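PppA (Pseudomonas aeruginosa, PDB 6JKV) probably acts as a manganese-dependent serine/threonine phosphatase of the PP2C family and is a key regulatory component of the type VI secretion system. Local coordinates at residues 61-65 with 118-122; 71-76 with 103-107. All blocks are in the same frame, centred on the assembly; numbering follows the deposited sequence.

Contact 1: residues 61-65 with 118-122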
loop_
_atom_site.group_PDB
_atom_site.type_symbol
_atom_site.label_atom_id
_atom_site.label_comp_id
_atom_site.label_asym_id
_atom_site.label_seq_id
_atom_site.Cartn_x
_atom_site.Cartn_y
_atom_site.Cartn_z
ATOM N N ASP A 61 -5.794 1.833 1.652
ATOM C CA ASP A 61 -7.038 2.172 0.924
ATOM C C ASP A 61 -8.220 2.009 1.883
ATOM O O ASP A 61 -8.623 0.865 2.147
ATOM C CB ASP A 61 -7.206 1.310 -0.328
ATOM C CG ASP A 61 -8.421 1.697 -1.153
ATOM O OD1 ASP A 61 -9.276 2.440 -0.626
ATOM O OD2 ASP A 61 -8.517 1.242 -2.309
ATOM N N GLY A 62 -8.743 3.123 2.389
ATOM C CA GLY A 62 -9.887 3.128 3.313
ATOM C C GLY A 62 -11.184 2.857 2.583
ATOM O O GLY A 62 -11.307 3.251 1.412
ATOM N N MET A 63 -12.124 2.199 3.258
ATOM C CA MET A 63 -13.485 1.950 2.732
ATOM C C MET A 63 -14.507 2.330 3.802
ATOM O O MET A 63 -14.244 2.093 4.995
ATOM C CB MET A 63 -13.660 0.483 2.343
ATOM C CG MET A 63 -13.311 -0.487 3.453
ATOM S SD MET A 63 -13.894 -2.155 3.122
ATOM C CE MET A 63 -12.387 -2.911 2.519
ATOM N N GLY A 64 -15.637 2.894 3.378
ATOM C CA GLY A 64 -16.766 3.192 4.275
ATOM C C GLY A 64 -17.232 4.628 4.196
ATOM O O GLY A 64 -18.190 4.970 4.920
ATOM N N GLY A 65 -16.603 5.442 3.344
ATOM C CA GLY A 65 -16.940 6.867 3.218
ATOM C C GLY A 65 -16.260 7.702 4.286
ATOM O O GLY A 65 -15.473 7.161 5.087
ATOM N N VAL A 118 -19.794 -0.841 7.020
ATOM C CA VAL A 118 -18.455 -0.707 6.367
ATOM C C VAL A 118 -17.585 0.249 7.179
ATOM O O VAL A 118 -17.957 1.432 7.312
ATOM C CB VAL A 118 -18.569 -0.238 4.905
ATOM C CG1 VAL A 118 -17.234 -0.373 4.188
ATOM C CG2 VAL A 118 -19.653 -0.993 4.156
ATOM N N MET A 119 -16.461 -0.256 7.685
ATOM C CA MET A 119 -15.415 0.571 8.329
ATOM C C MET A 119 -14.112 -0.228 8.321
ATOM O O MET A 119 -13.941 -1.137 9.147
ATOM C CB MET A 119 -15.805 0.959 9.756
ATOM C CG MET A 119 -14.766 1.837 10.452
ATOM S SD MET A 119 -15.256 2.370 12.110
ATOM C CE MET A 119 -16.631 3.458 11.749
ATOM N N GLY A 120 -13.234 0.077 7.377
ATOM C CA GLY A 120 -11.956 -0.629 7.281
ATOM C C GLY A 120 -11.009 0.047 6.323
ATOM O O GLY A 120 -11.312 1.139 5.808
ATOM N N SER A 121 -9.881 -0.601 6.089
ATOM C CA SER A 121 -8.863 -0.113 5.142
ATOM C C SER A 121 -7.933 -1.258 4.784
ATOM O O SER A 121 -7.578 -2.055 5.663
ATOM C CB SER A 121 -8.099 1.063 5.697
ATOM O OG SER A 121 -7.005 1.399 4.853
ATOM N N THR A 122 -7.571 -1.333 3.512
ATOM C CA THR A 122 -6.477 -2.213 3.058
ATOM C C THR A 122 -5.163 -1.660 3.609
ATOM O O THR A 122 -5.115 -0.504 4.107
ATOM C CB THR A 122 -6.444 -2.321 1.532
ATOM O OG1 THR A 122 -5.785 -1.135 1.083
ATOM C CG2 THR A 122 -7.827 -2.455 0.929
HETATM O O HOH W 1 -19.608 3.450 6.446
#
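Thr-122 grips Asp-61 by two bonds. Its amide N donates to Asp-61 O at 2.8 Å, and its hydroxyl accepts the other way, Asp-61 N to Thr-122 OG1 at 3.0 Å with an N-H...O angle of 149°. With chi1 at 80°, OG1 sits between the backbone N and the carbonyl carbon, close to Asp-61 CB as well; Ser-141 is its hydrogen-bonding partner outside. Next comes the antiparallel ladder: Gly-62 with Ser-121 as a non-hydrogen-bonded pair, then Met-63 with Gly-120 as a hydrogen-bonded pair. There Met-63 N to Gly-120 O is nearly straight (2.9 Å, 174°), while the return bond from Gly-120 N to Met-63 O is longer at 3.3 Å. On the Met-63 face of the sheet, its CG lies over the Gly-120 carbonyl, 3.5 Å from Gly-120 O, and the chain bends at chi3; its SD meets Val-118 CG1 at 3.9 Å, the two side chains crossing at about a right angle. At the loop end a water donates to both Gly-64 O and Val-118 O. The carboxylate of Asp-61 bridges two metals: OD1 shares one manganese with Gly-62 O, whereas OD2 serves the other with Asp-214 and Asp-252. Backbone pairing with 118-122 thus holds the segment that presents these manganese ligands.

Contact 2: residues 71-76 with 103-107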
loop_
_atom_site.group_PDB
_atom_site.type_symbol
_atom_site.label_atom_id
_atom_site.label_comp_id
_atom_site.label_asym_id
_atom_site.label_seq_id
_atom_site.Cartn_x
_atom_site.Cartn_y
_atom_site.Cartn_z
ATOM N N PHE A 71 -10.855 7.523 8.413
ATOM C CA PHE A 71 -10.593 7.274 9.851
ATOM C C PHE A 71 -9.637 6.084 10.004
ATOM O O PHE A 71 -8.614 6.208 10.709
ATOM C CB PHE A 71 -11.903 7.033 10.598
ATOM C CG PHE A 71 -11.754 6.317 11.917
ATOM C CD1 PHE A 71 -11.146 6.939 12.993
ATOM C CD2 PHE A 71 -12.221 5.021 12.080
ATOM C CE1 PHE A 71 -11.011 6.279 14.205
ATOM C CE2 PHE A 71 -12.077 4.361 13.288
ATOM C CZ PHE A 71 -11.478 4.992 14.353
ATOM N N VAL A 72 -9.940 4.961 9.358
ATOM C CA VAL A 72 -9.139 3.712 9.516
ATOM C C VAL A 72 -7.777 3.896 8.835
ATOM O O VAL A 72 -6.759 3.513 9.428
ATOM C CB VAL A 72 -9.886 2.484 8.971
ATOM C CG1 VAL A 72 -9.052 1.229 9.129
ATOM C CG2 VAL A 72 -11.235 2.294 9.647
ATOM N N SER A 73 -7.745 4.460 7.630
ATOM C CA SER A 73 -6.486 4.585 6.848
ATOM C C SER A 73 -5.532 5.543 7.569
ATOM O O SER A 73 -4.333 5.235 7.626
ATOM C CB SER A 73 -6.739 4.987 5.405
ATOM O OG SER A 73 -7.294 6.291 5.286
ATOM N N SER A 74 -6.051 6.635 8.138
ATOM C CA SER A 74 -5.233 7.631 8.870
ATOM C C SER A 74 -4.750 7.015 10.183
ATOM O O SER A 74 -3.575 7.241 10.530
ATOM C CB SER A 74 -5.963 8.929 9.077
ATOM O OG SER A 74 -7.252 8.693 9.591
ATOM N N LEU A 75 -5.608 6.256 10.876
ATOM C CA LEU A 75 -5.230 5.549 12.131
ATOM C C LEU A 75 -4.084 4.574 11.830
ATOM O O LEU A 75 -3.163 4.444 12.658
ATOM C CB LEU A 75 -6.435 4.812 12.727
ATOM C CG LEU A 75 -6.126 4.006 13.992
ATOM C CD1 LEU A 75 -5.555 4.898 15.083
ATOM C CD2 LEU A 75 -7.358 3.268 14.500
ATOM N N ILE A 76 -4.152 3.893 10.690
ATOM C CA ILE A 76 -3.071 2.977 10.244
ATOM C C ILE A 76 -1.763 3.767 10.143
ATOM O O ILE A 76 -0.764 3.346 10.759
ATOM C CB ILE A 76 -3.439 2.303 8.912
ATOM C CG1 ILE A 76 -4.405 1.136 9.120
ATOM C CG2 ILE A 76 -2.194 1.868 8.160
ATOM C CD1 ILE A 76 -5.022 0.635 7.840
ATOM N N VAL A 103 -4.563 -1.799 15.751
ATOM C CA VAL A 103 -5.421 -0.950 14.878
ATOM C C VAL A 103 -6.683 -1.737 14.518
ATOM O O VAL A 103 -7.795 -1.164 14.595
ATOM C CB VAL A 103 -4.671 -0.479 13.622
ATOM C CG1 VAL A 103 -5.631 0.117 12.610
ATOM C CG2 VAL A 103 -3.580 0.521 13.967
ATOM N N ASN A 104 -6.512 -3.003 14.134
ATOM C CA ASN A 104 -7.634 -3.889 13.730
ATOM C C ASN A 104 -8.655 -3.970 14.864
ATOM O O ASN A 104 -9.868 -3.826 14.598
ATOM C CB ASN A 104 -7.139 -5.284 13.348
ATOM C CG ASN A 104 -8.244 -6.161 12.803
ATOM O OD1 ASN A 104 -8.691 -5.967 11.676
ATOM N ND2 ASN A 104 -8.692 -7.123 13.594
ATOM N N GLU A 105 -8.176 -4.197 16.087
ATOM C CA GLU A 105 -9.060 -4.370 17.268
ATOM C C GLU A 105 -9.807 -3.062 17.581
ATOM O O GLU A 105 -11.029 -3.117 17.861
ATOM C CB GLU A 105 -8.245 -4.840 18.467
ATOM C CG GLU A 105 -9.113 -5.224 19.648
ATOM C CD GLU A 105 -8.392 -5.021 20.962
ATOM O OE1 GLU A 105 -8.181 -3.850 21.323
ATOM O OE2 GLU A 105 -8.002 -6.025 21.594
ATOM N N ARG A 106 -9.102 -1.928 17.555
ATOM C CA ARG A 106 -9.705 -0.596 17.816
ATOM C C ARG A 106 -10.810 -0.321 16.784
ATOM O O ARG A 106 -11.895 0.165 17.177
ATOM C CB ARG A 106 -8.633 0.491 17.787
ATOM C CG ARG A 106 -9.169 1.905 17.604
ATOM C CD ARG A 106 -9.499 2.568 18.922
ATOM N NE ARG A 106 -10.007 3.914 18.710
ATOM C CZ ARG A 106 -11.292 4.262 18.706
ATOM N NH1 ARG A 106 -12.244 3.369 18.919
ATOM N NH2 ARG A 106 -11.626 5.523 18.504
ATOM N N VAL A 107 -10.541 -0.605 15.507
ATOM C CA VAL A 107 -11.498 -0.333 14.400
ATOM C C VAL A 107 -12.716 -1.239 14.589
ATOM O O VAL A 107 -13.856 -0.752 14.428
ATOM C CB VAL A 107 -10.838 -0.496 13.019
ATOM C CG1 VAL A 107 -11.871 -0.600 11.907
ATOM C CG2 VAL A 107 -9.883 0.652 12.748
#
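Leu-75 is the bump that enters the hollow formed by Val-103, Arg-106 and Val-107, three residues spaced along one side of the facing helix. Its CD2 lies 3.8 Å from Arg-106 CG, and Val-107 CG2 and Val-103 CG1 close in at 4.0 and 4.1 Å from that same CD2 methyl. A chi1 of 178° sets CG anti to the backbone N, and the leucine lies alongside each valine, pointing the opposite way to it, while crossing Arg-106 roughly at a right angle. In return, Val-107 projects its two methyls against the branched end of Val-72, whose CG2 approaches Val-107 CG1 to 3.7 Å. One turn along, Val-103 CG1 packs on Ile-76 CG1 at 3.8 Å. Phe-71 closes the other end: its CZ lies over one face of the Arg-106 guanidinium, nearer the edge of the group than its centre and 4.2 Å from Arg-106 NH2, with the two planes 72° apart. Arg-106 NH1 forms a salt bridge with Glu-110 and a hydrogen bond with Gln-109 OE1. The axes of the two short segments approach to 10.6 Å, with N-to-C directions 151° apart, close to antiparallel. Both helices lie side by side over the same face of the sheet, 71-76 nearer strands 56-63 and 120-129, where Ile-76 touches Ala-60 and Ser-121; Val-103 meets Val-188, and Val-107 meets Met-119.

The two contacts lie with centres about 9 Å apart and touch directly. Strand 56-63 leads into helix 69-82, and helix 89-114 leads into strand 120-129, so along the chain both helices fall between the two strands paired in contact 1. The junction is van der Waals packing: Val-72 CG1 lies 3.6 Å from Ser-121 CB, and Val-107 CG1 lies 3.5 Å from Met-119 O. From the helices the metal site is a layer further off, with the Val-72 side chain about 10 Å from a bound manganese, against about 2 Å for that of Asp-61. Contact 1 therefore supplies metal ligands, and contact 2 packs behind the strands that carry them.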